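Local structure of envelope protein (White spot syndrome virus, 7DDA) at residues Ser86-Asp91 and Thr95-Tyr100; Asp78-Tyr83 and Phe165-Trp170; Tyr148-Pro153 and Leu161-Phe166. The protein forms part of the virion envelope and probably binds heparin through sulfate-binding sites on its C-terminal domain, the part described here. All blocks are in the same frame, centred on the assembly; numbering follows the deposited sequence.

Contact 1. Residues Ser86-Asp91 and Thr95-Tyr100; sequences SATDSD and TKKLLY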
loop_
_atom_site.group_PDB
_atom_site.type_symbol
_atom_site.label_atom_id
_atom_site.label_comp_id
_atom_site.label_asym_id
_atom_site.label_seq_id
_atom_site.Cartn_x
_atom_site.Cartn_y
_atom_site.Cartn_z
ATOM N N SER A 86 20.045 11.765 4.355
ATOM C CA SER A 86 20.114 13.144 3.890
ATOM C C SER A 86 18.708 13.738 3.761
ATOM O O SER A 86 17.765 13.049 3.351
ATOM C CB SER A 86 20.849 13.189 2.546
ATOM O OG SER A 86 20.918 14.501 2.042
ATOM N N ALA A 87 18.584 15.018 4.108
ATOM C CA ALA A 87 17.351 15.781 3.907
ATOM C C ALA A 87 17.743 17.184 3.480
ATOM O O ALA A 87 18.340 17.916 4.270
ATOM C CB ALA A 87 16.498 15.829 5.174
ATOM N N THR A 88 17.398 17.561 2.249
ATOM C CA THR A 88 17.788 18.843 1.680
ATOM C C THR A 88 16.580 19.552 1.073
ATOM O O THR A 88 15.774 18.941 0.367
ATOM C CB THR A 88 18.846 18.669 0.590
ATOM O OG1 THR A 88 18.248 18.020 -0.536
ATOM C CG2 THR A 88 20.001 17.801 1.105
ATOM N N ASP A 89 16.472 20.849 1.325
ATOM C CA ASP A 89 15.508 21.653 0.597
ATOM C C ASP A 89 16.027 21.932 -0.800
ATOM O O ASP A 89 17.236 22.009 -1.029
ATOM C CB ASP A 89 15.244 22.980 1.307
ATOM C CG ASP A 89 14.671 22.787 2.687
ATOM O OD1 ASP A 89 13.631 22.097 2.810
ATOM O OD2 ASP A 89 15.277 23.305 3.650
ATOM N N SER A 90 15.104 22.065 -1.742
ATOM C CA SER A 90 15.435 22.767 -2.972
ATOM C C SER A 90 15.610 24.261 -2.667
ATOM O O SER A 90 15.037 24.796 -1.711
ATOM C CB SER A 90 14.348 22.538 -4.024
ATOM O OG SER A 90 13.171 23.259 -3.717
ATOM N N ASP A 91 16.431 24.945 -3.471
ATOM C CA ASP A 91 16.658 26.369 -3.213
ATOM C C ASP A 91 15.372 27.182 -3.368
ATOM O O ASP A 91 15.201 28.211 -2.703
ATOM C CB ASP A 91 17.767 26.905 -4.120
ATOM C CG ASP A 91 19.161 26.632 -3.566
ATOM O OD1 ASP A 91 19.392 26.859 -2.359
ATOM O OD2 ASP A 91 20.020 26.143 -4.333
ATOM N N THR A 95 10.183 22.130 -2.643
ATOM C CA THR A 95 10.314 20.689 -2.559
ATOM C C THR A 95 11.408 20.324 -1.572
ATOM O O THR A 95 12.241 21.138 -1.160
ATOM C CB THR A 95 10.612 20.031 -3.917
ATOM O OG1 THR A 95 11.871 20.490 -4.434
ATOM C CG2 THR A 95 9.493 20.323 -4.918
ATOM N N LYS A 96 11.390 19.051 -1.234
ATOM C CA LYS A 96 12.210 18.463 -0.200
ATOM C C LYS A 96 12.748 17.167 -0.782
ATOM O O LYS A 96 11.999 16.429 -1.435
ATOM C CB LYS A 96 11.337 18.184 1.016
ATOM C CG LYS A 96 12.052 17.917 2.277
ATOM C CD LYS A 96 12.062 19.180 3.086
ATOM C CE LYS A 96 12.778 18.948 4.364
ATOM N NZ LYS A 96 13.560 20.124 4.801
ATOM N N LYS A 97 14.033 16.893 -0.586
ATOM C CA LYS A 97 14.618 15.627 -1.027
ATOM C C LYS A 97 15.031 14.822 0.200
ATOM O O LYS A 97 15.882 15.268 0.978
ATOM C CB LYS A 97 15.800 15.859 -1.958
ATOM C CG LYS A 97 16.514 14.602 -2.351
ATOM C CD LYS A 97 15.640 13.668 -3.156
ATOM C CE LYS A 97 16.339 12.315 -3.372
ATOM N NZ LYS A 97 17.778 12.430 -3.782
ATOM N N LEU A 98 14.407 13.657 0.387
ATOM C CA LEU A 98 14.598 12.830 1.572
ATOM C C LEU A 98 15.217 11.511 1.141
ATOM O O LEU A 98 14.635 10.786 0.328
ATOM C CB LEU A 98 13.274 12.579 2.298
ATOM C CG LEU A 98 12.553 13.837 2.779
ATOM C CD1 LEU A 98 11.271 13.471 3.516
ATOM C CD2 LEU A 98 13.467 14.684 3.660
ATOM N N LEU A 99 16.376 11.184 1.695
ATOM C CA LEU A 99 17.111 10.018 1.232
ATOM C C LEU A 99 17.389 9.094 2.405
ATOM O O LEU A 99 17.913 9.531 3.433
ATOM C CB LEU A 99 18.409 10.439 0.532
ATOM C CG LEU A 99 19.377 9.336 0.133
ATOM C CD1 LEU A 99 18.718 8.379 -0.838
ATOM C CD2 LEU A 99 20.620 9.960 -0.499
ATOM N N TYR A 100 17.053 7.816 2.239
ATOM C CA TYR A 100 17.207 6.815 3.282
ATOM C C TYR A 100 18.050 5.655 2.785
ATOM O O TYR A 100 18.132 5.397 1.580
ATOM C CB TYR A 100 15.831 6.328 3.761
ATOM C CG TYR A 100 15.097 7.473 4.387
ATOM C CD1 TYR A 100 15.262 7.777 5.736
ATOM C CD2 TYR A 100 14.309 8.317 3.609
ATOM C CE1 TYR A 100 14.622 8.865 6.303
ATOM C CE2 TYR A 100 13.670 9.410 4.171
ATOM C CZ TYR A 100 13.832 9.681 5.510
ATOM O OH TYR A 100 13.184 10.773 6.044
#
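Ser-86 and Leu-99 face each other as an antiparallel hydrogen-bonded pair: the amide N of Leu-99 donates to Ser-86 O at 2.9 Å, and Ser-86 N returns a bond to Leu-99 O at 3.2 Å. Their side chains leave the sheet on the same face, CB beside CB, where a small serine sits easily against leucine. Thr-88 and Lys-97 repeat the pair of backbone hydrogen bonds two residues on, and there Thr-88 OG1 lies 3.6 Å from Lys-97 CB. The two side chains start out alongside each other, and the ammonium of Lys-97 then goes on to a salt bridge with Glu-134.

Lys-96 works on the other face. CG stands opposite the backbone N (chi1 -165°), and the chain then bends at chi2 (99°) and at its last torsion, carrying Lys-96 NZ across to Asp-89 OD1 at 2.8 Å. The lysine meets this carboxylate from above its plane, and a second salt bridge from the same NZ to Glu-42 probably lets it balance the charge of two acids. Beside it Ala-87 CB rests 3.6 Å from Leu-98 CD2, an apolar patch turned to the interior.

Thr-95 sits at the loop end of the hairpin. Its carbonyl O takes a nearly straight bond from Ser-90 N (3.1 Å, 172° at the hydrogen), the donor standing above the carbonyl plane. The hydroxyls of Ser-90 and Thr-95 also lie close, but Ser-90 OG has its stronger partner in Ser-92. Thr-95 meanwhile packs on Ile-124 of the second subunit. Small polar residues suit this point, where the chain leaves one strand and reverses. With the strand axes only 4.8 Å apart and nearly antiparallel, the arrangement is a classical beta hairpin joined by a short loop, at the edge of a four-stranded antiparallel sheet.

Contact 2. Residues Asp78-Tyr83 and Phe165-Trp170; sequences DSFHIY and FFLNCW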
loop_
_atom_site.group_PDB
_atom_site.type_symbol
_atom_site.label_atom_id
_atom_site.label_comp_id
_atom_site.label_asym_id
_atom_site.label_seq_id
_atom_site.Cartn_x
_atom_site.Cartn_y
_atom_site.Cartn_z
ATOM N N ASP A 78 16.612 -6.644 14.199
ATOM C CA ASP A 78 18.061 -6.745 14.106
ATOM C C ASP A 78 18.524 -7.221 12.739
ATOM O O ASP A 78 19.728 -7.205 12.470
ATOM C CB ASP A 78 18.602 -7.709 15.171
ATOM C CG ASP A 78 18.371 -7.213 16.575
ATOM O OD1 ASP A 78 18.120 -6.000 16.738
ATOM O OD2 ASP A 78 18.431 -8.041 17.512
ATOM N N SER A 79 17.602 -7.662 11.883
ATOM C CA SER A 79 17.969 -8.117 10.550
ATOM C C SER A 79 18.256 -6.966 9.593
ATOM O O SER A 79 18.948 -7.169 8.589
ATOM C CB SER A 79 16.860 -8.997 9.972
ATOM O OG SER A 79 16.870 -10.287 10.551
ATOM N N PHE A 80 17.742 -5.775 9.877
ATOM C CA PHE A 80 17.882 -4.641 8.981
ATOM C C PHE A 80 18.149 -3.403 9.809
ATOM O O PHE A 80 17.774 -3.332 10.980
ATOM C CB PHE A 80 16.631 -4.454 8.126
ATOM C CG PHE A 80 16.248 -5.681 7.383
ATOM C CD1 PHE A 80 17.031 -6.138 6.325
ATOM C CD2 PHE A 80 15.140 -6.428 7.774
ATOM C CE1 PHE A 80 16.693 -7.305 5.636
ATOM C CE2 PHE A 80 14.795 -7.592 7.099
ATOM C CZ PHE A 80 15.573 -8.033 6.027
ATOM N N HIS A 81 18.829 -2.441 9.198
ATOM C CA HIS A 81 19.035 -1.134 9.803
ATOM C C HIS A 81 18.616 -0.078 8.787
ATOM O O HIS A 81 19.090 -0.086 7.649
ATOM C CB HIS A 81 20.505 -0.945 10.243
ATOM C CG HIS A 81 20.771 0.368 10.920
ATOM N ND1 HIS A 81 22.000 0.996 10.875
ATOM C CD2 HIS A 81 19.963 1.179 11.644
ATOM C CE1 HIS A 81 21.937 2.134 11.545
ATOM N NE2 HIS A 81 20.711 2.268 12.021
ATOM N N ILE A 82 17.717 0.816 9.191
ATOM C CA ILE A 82 17.169 1.849 8.316
ATOM C C ILE A 82 17.487 3.206 8.925
ATOM O O ILE A 82 17.283 3.420 10.126
ATOM C CB ILE A 82 15.651 1.675 8.114
ATOM C CG1 ILE A 82 15.350 0.259 7.615
ATOM C CG2 ILE A 82 15.113 2.730 7.145
ATOM C CD1 ILE A 82 13.927 -0.204 7.904
ATOM N N TYR A 83 17.984 4.122 8.103
ATOM C CA TYR A 83 18.544 5.354 8.637
ATOM C C TYR A 83 18.369 6.457 7.612
ATOM O O TYR A 83 18.366 6.211 6.398
ATOM C CB TYR A 83 20.042 5.207 8.992
ATOM C CG TYR A 83 20.786 4.363 7.983
ATOM C CD1 TYR A 83 21.363 4.939 6.868
ATOM C CD2 TYR A 83 20.858 2.975 8.122
ATOM C CE1 TYR A 83 22.023 4.169 5.931
ATOM C CE2 TYR A 83 21.507 2.193 7.184
ATOM C CZ TYR A 83 22.086 2.800 6.094
ATOM O OH TYR A 83 22.737 2.043 5.156
ATOM N N PHE A 165 8.936 -0.991 3.115
ATOM C CA PHE A 165 10.011 -1.787 2.540
ATOM C C PHE A 165 9.534 -3.223 2.433
ATOM O O PHE A 165 9.202 -3.844 3.453
ATOM C CB PHE A 165 11.276 -1.714 3.396
ATOM C CG PHE A 165 11.834 -0.330 3.537
ATOM C CD1 PHE A 165 11.320 0.545 4.485
ATOM C CD2 PHE A 165 12.873 0.090 2.745
ATOM C CE1 PHE A 165 11.838 1.820 4.617
ATOM C CE2 PHE A 165 13.389 1.352 2.880
ATOM C CZ PHE A 165 12.876 2.218 3.812
ATOM N N PHE A 166 9.510 -3.747 1.206
ATOM C CA PHE A 166 9.093 -5.126 0.939
ATOM C C PHE A 166 10.343 -5.951 0.670
ATOM O O PHE A 166 10.911 -5.901 -0.426
ATOM C CB PHE A 166 8.104 -5.182 -0.215
ATOM C CG PHE A 166 6.920 -4.264 -0.028
ATOM C CD1 PHE A 166 5.969 -4.534 0.943
ATOM C CD2 PHE A 166 6.781 -3.116 -0.790
ATOM C CE1 PHE A 166 4.883 -3.701 1.125
ATOM C CE2 PHE A 166 5.704 -2.282 -0.609
ATOM C CZ PHE A 166 4.746 -2.575 0.346
ATOM N N LEU A 167 10.751 -6.728 1.675
ATOM C CA LEU A 167 12.046 -7.394 1.697
ATOM C C LEU A 167 11.911 -8.875 1.355
ATOM O O LEU A 167 11.062 -9.578 1.912
ATOM C CB LEU A 167 12.687 -7.198 3.068
ATOM C CG LEU A 167 13.177 -5.760 3.235
ATOM C CD1 LEU A 167 13.274 -5.403 4.695
ATOM C CD2 LEU A 167 14.547 -5.595 2.585
ATOM N N ASN A 168 12.748 -9.338 0.432
ATOM C CA ASN A 168 12.774 -10.736 0.021
ATOM C C ASN A 168 14.213 -11.226 0.081
ATOM O O ASN A 168 15.034 -10.848 -0.759
ATOM C CB ASN A 168 12.186 -10.915 -1.379
ATOM C CG ASN A 168 12.079 -12.372 -1.777
ATOM O OD1 ASN A 168 12.015 -12.701 -2.962
ATOM N ND2 ASN A 168 12.106 -13.261 -0.785
ATOM N N CYS A 169 14.510 -12.071 1.062
ATOM C CA CYS A 169 15.869 -12.498 1.355
ATOM C C CYS A 169 16.003 -14.017 1.284
ATOM O O CYS A 169 15.056 -14.760 1.562
ATOM C CB CYS A 169 16.295 -12.007 2.736
ATOM S SG CYS A 169 16.137 -10.237 2.912
ATOM N N TRP A 170 17.205 -14.474 0.930
ATOM C CA TRP A 170 17.475 -15.895 0.774
ATOM C C TRP A 170 18.951 -16.169 1.041
ATOM O O TRP A 170 19.772 -15.253 1.080
ATOM C CB TRP A 170 17.083 -16.367 -0.624
ATOM C CG TRP A 170 17.898 -15.741 -1.687
ATOM C CD1 TRP A 170 19.073 -16.202 -2.184
ATOM C CD2 TRP A 170 17.609 -14.525 -2.393
ATOM N NE1 TRP A 170 19.544 -15.348 -3.158
ATOM C CE2 TRP A 170 18.661 -14.312 -3.305
ATOM C CE3 TRP A 170 16.568 -13.596 -2.341
ATOM C CZ2 TRP A 170 18.697 -13.212 -4.163
ATOM C CZ3 TRP A 170 16.611 -12.506 -3.194
ATOM C CH2 TRP A 170 17.667 -12.326 -4.092
#
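The strands bearing Phe-80 and Leu-167 belong to different sheets, their axes 11.7 Å apart and their directions 152° from each other. Even the closest alpha carbons, Phe-80 CA and Leu-167 CA, are 9.7 Å apart. At such a spacing no backbone hydrogen bond can form, and large apolar side chains must fill the distance from both layers.

Phe-80 does most of this. Its ring and the side chain of Leu-167 meet head-on from the two layers, and the methyl CD1 of Leu-167 settles over the middle of one ring face, 3.6 Å from the centroid and 13° off the normal, a well-centred CH-pi contact. Ser-79 CB covers the opposite face toward the rim. At the ring edge, near its plane, Cys-169 SG lies 3.9 Å from Phe-80 CZ, a sulfur-aromatic contact made by a sulfur that is tied to Cys-111 in a disulfide. The benzyl group has an aliphatic methyl over a face and a polarisable sulfur at its rim, both of which an aromatic ring accommodates well.

Toward the other end Ile-82 and Phe-165 pass alongside one another, each reaching toward the other's sheet. The isoleucine CG2 branch, set anti to its amide nitrogen, comes to 4.0 Å from Phe-165 CZ at an oblique angle to that ring. A branched residue suits both the extended backbone and the interior here, since Ile-82 also meets Val-35 and Val-37, while Phe-165 and Leu-167 share Leu-102 and Cys-113 as further neighbours. All five touching residues are buried and none makes a polar bond across the gap. Two sheets packed face to face through interdigitated aliphatic and aromatic side chains are characteristic of a beta sandwich, here with a disulfide stitching neighbouring strands of one of its layers.

Contact 3. Residues Tyr148-Pro153 and Leu161-Phe166; sequences YGFLIP and LIIYFF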
loop_
_atom_site.group_PDB
_atom_site.type_symbol
_atom_site.label_atom_id
_atom_site.label_comp_id
_atom_site.label_asym_id
_atom_site.label_seq_id
_atom_site.Cartn_x
_atom_site.Cartn_y
_atom_site.Cartn_z
ATOM N N TYR A 148 17.238 4.737 -0.927
ATOM C CA TYR A 148 15.906 5.052 -1.435
ATOM C C TYR A 148 15.620 6.531 -1.220
ATOM O O TYR A 148 15.582 7.002 -0.080
ATOM C CB TYR A 148 14.873 4.147 -0.759
ATOM C CG TYR A 148 15.253 2.709 -1.067
ATOM C CD1 TYR A 148 14.998 2.164 -2.324
ATOM C CD2 TYR A 148 15.953 1.937 -0.152
ATOM C CE1 TYR A 148 15.394 0.888 -2.647
ATOM C CE2 TYR A 148 16.358 0.641 -0.472
ATOM C CZ TYR A 148 16.074 0.131 -1.718
ATOM O OH TYR A 148 16.456 -1.146 -2.043
ATOM N N GLY A 149 15.448 7.267 -2.312
ATOM C CA GLY A 149 15.309 8.715 -2.268
ATOM C C GLY A 149 13.939 9.172 -2.746
ATOM O O GLY A 149 13.411 8.660 -3.735
ATOM N N PHE A 150 13.386 10.156 -2.048
ATOM C CA PHE A 150 12.050 10.636 -2.346
ATOM C C PHE A 150 12.080 12.143 -2.534
ATOM O O PHE A 150 12.684 12.859 -1.730
ATOM C CB PHE A 150 11.100 10.218 -1.237
ATOM C CG PHE A 150 11.117 8.741 -0.985
ATOM C CD1 PHE A 150 10.370 7.879 -1.783
ATOM C CD2 PHE A 150 11.926 8.201 0.004
ATOM C CE1 PHE A 150 10.397 6.514 -1.572
ATOM C CE2 PHE A 150 11.963 6.827 0.225
ATOM C CZ PHE A 150 11.195 5.984 -0.560
ATOM N N LEU A 151 11.468 12.614 -3.616
ATOM C CA LEU A 151 11.232 14.038 -3.822
ATOM C C LEU A 151 9.809 14.328 -3.378
ATOM O O LEU A 151 8.861 13.771 -3.941
ATOM C CB LEU A 151 11.404 14.419 -5.289
ATOM C CG LEU A 151 11.278 15.894 -5.683
ATOM C CD1 LEU A 151 12.239 16.822 -4.928
ATOM C CD2 LEU A 151 11.442 16.027 -7.186
ATOM N N ILE A 152 9.647 15.156 -2.358
ATOM C CA ILE A 152 8.283 15.454 -1.921
ATOM C C ILE A 152 8.011 16.953 -2.039
ATOM O O ILE A 152 8.947 17.765 -1.955
ATOM C CB ILE A 152 8.003 14.953 -0.487
ATOM C CG1 ILE A 152 8.751 15.789 0.542
ATOM C CG2 ILE A 152 8.336 13.476 -0.338
ATOM C CD1 ILE A 152 8.289 15.546 1.961
ATOM N N PRO A 153 6.763 17.361 -2.270
ATOM C CA PRO A 153 6.420 18.775 -2.121
ATOM C C PRO A 153 6.513 19.169 -0.661
ATOM O O PRO A 153 6.308 18.343 0.233
ATOM C CB PRO A 153 4.973 18.851 -2.623
ATOM C CG PRO A 153 4.702 17.534 -3.290
ATOM C CD PRO A 153 5.595 16.544 -2.626
ATOM N N LEU A 161 6.273 11.161 6.249
ATOM C CA LEU A 161 6.533 10.250 5.140
ATOM C C LEU A 161 6.495 8.827 5.683
ATOM O O LEU A 161 7.226 8.500 6.622
ATOM C CB LEU A 161 7.882 10.561 4.486
ATOM C CG LEU A 161 8.357 9.710 3.305
ATOM C CD1 LEU A 161 7.399 9.795 2.121
ATOM C CD2 LEU A 161 9.750 10.147 2.886
ATOM N N ILE A 162 5.615 7.999 5.128
ATOM C CA ILE A 162 5.524 6.593 5.503
ATOM C C ILE A 162 6.102 5.781 4.352
ATOM O O ILE A 162 5.595 5.840 3.223
ATOM C CB ILE A 162 4.081 6.172 5.819
ATOM C CG1 ILE A 162 3.403 7.193 6.744
ATOM C CG2 ILE A 162 4.065 4.826 6.474
ATOM C CD1 ILE A 162 4.052 7.337 8.120
ATOM N N ILE A 163 7.182 5.049 4.625
ATOM C CA ILE A 163 7.865 4.240 3.624
ATOM C C ILE A 163 7.668 2.770 3.967
ATOM O O ILE A 163 7.874 2.357 5.117
ATOM C CB ILE A 163 9.364 4.566 3.539
ATOM C CG1 ILE A 163 9.610 6.066 3.499
ATOM C CG2 ILE A 163 9.978 3.894 2.338
ATOM C CD1 ILE A 163 11.080 6.407 3.777
ATOM N N TYR A 164 7.281 1.984 2.969
ATOM C CA TYR A 164 7.069 0.555 3.136
ATOM C C TYR A 164 8.184 -0.169 2.393
ATOM O O TYR A 164 8.375 0.042 1.192
ATOM C CB TYR A 164 5.685 0.130 2.625
ATOM C CG TYR A 164 4.509 0.853 3.284
ATOM C CD1 TYR A 164 4.250 2.196 3.019
ATOM C CD2 TYR A 164 3.660 0.191 4.159
ATOM C CE1 TYR A 164 3.185 2.858 3.617
ATOM C CE2 TYR A 164 2.586 0.847 4.760
ATOM C CZ TYR A 164 2.353 2.179 4.487
ATOM O OH TYR A 164 1.288 2.852 5.080
ATOM N N PHE A 165 8.936 -0.991 3.115
ATOM C CA PHE A 165 10.011 -1.787 2.540
ATOM C C PHE A 165 9.534 -3.223 2.433
ATOM O O PHE A 165 9.202 -3.844 3.453
ATOM C CB PHE A 165 11.276 -1.714 3.396
ATOM C CG PHE A 165 11.834 -0.330 3.537
ATOM C CD1 PHE A 165 11.320 0.545 4.485
ATOM C CD2 PHE A 165 12.873 0.090 2.745
ATOM C CE1 PHE A 165 11.838 1.820 4.617
ATOM C CE2 PHE A 165 13.389 1.352 2.880
ATOM C CZ PHE A 165 12.876 2.218 3.812
ATOM N N PHE A 166 9.510 -3.747 1.206
ATOM C CA PHE A 166 9.093 -5.126 0.939
ATOM C C PHE A 166 10.343 -5.951 0.670
ATOM O O PHE A 166 10.911 -5.901 -0.426
ATOM C CB PHE A 166 8.104 -5.182 -0.215
ATOM C CG PHE A 166 6.920 -4.264 -0.028
ATOM C CD1 PHE A 166 5.969 -4.534 0.943
ATOM C CD2 PHE A 166 6.781 -3.116 -0.790
ATOM C CE1 PHE A 166 4.883 -3.701 1.125
ATOM C CE2 PHE A 166 5.704 -2.282 -0.609
ATOM C CZ PHE A 166 4.746 -2.575 0.346
#
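Phe-150 and Ile-163 form the tight part of this contact, and Phe-150 buries the most surface in it. They reach toward each other from facing strands, and Ile-163 CD1 comes to 3.7 Å from Phe-150 CE2. The second branch of the isoleucine, CG2, closes on Phe-150 CZ at 3.8 Å; both branches come to the outer end of the ring from the same side, obliquely. Leu-161 runs aslant to the phenylalanine side chain, and its CD2 approaches the ring obliquely, on the side Ile-163 uses, 4.1 Å from Phe-150 CD2. With the strand axes 10.6 Å apart, too far for backbone bonds, a long flat ring is suited to span the gap. This is the interior of a two-layer beta sandwich, and Ile-115 and Ala-117 of strand 110-120 complete the surroundings of the ring.

The packing is sparser at both ends. Tyr-148 and Phe-165 meet through one atom pair, Tyr-148 CD2 lying at the edge of the Phe-165 ring, 4.0 Å from its CE2. Tyrosine is apt here because its ring joins the apolar layer while its hydroxyl bonds to Asn-136 O. A bound sulfate ion lies about 6 Å from its side chain; it may come from the crystallisation liquor, though sulfate sites of this domain are linked to heparin binding. At the other end Ile-152 barely approaches the facing strand, and Pro-153 packs on Ile-124 of the second subunit.

Overall arrangement
Contact 1 lies at the surface, whereas contacts 2 and 3 are buried between the layers. The hairpin of 86-91 and 95-100 is held within one sheet by backbone hydrogen bonds and a salt bridge, and strand 95-104 bonds to 145-153, the strand that contact 3 uses. Contacts 2 and 3 join that sheet to the other through side chains alone. They share strand 160-170, with Phe-165 serving both, and draw on adjoining, overlapping parts of it. Both are aromatic and aliphatic; contact 2 adds a disulfide sulfur and a methyl centred over a ring face, contact 3 a tyrosine whose hydroxyl bonds elsewhere. Contact 2 also shares strand 80-89 with contact 1, on opposite sides of the chain's centre.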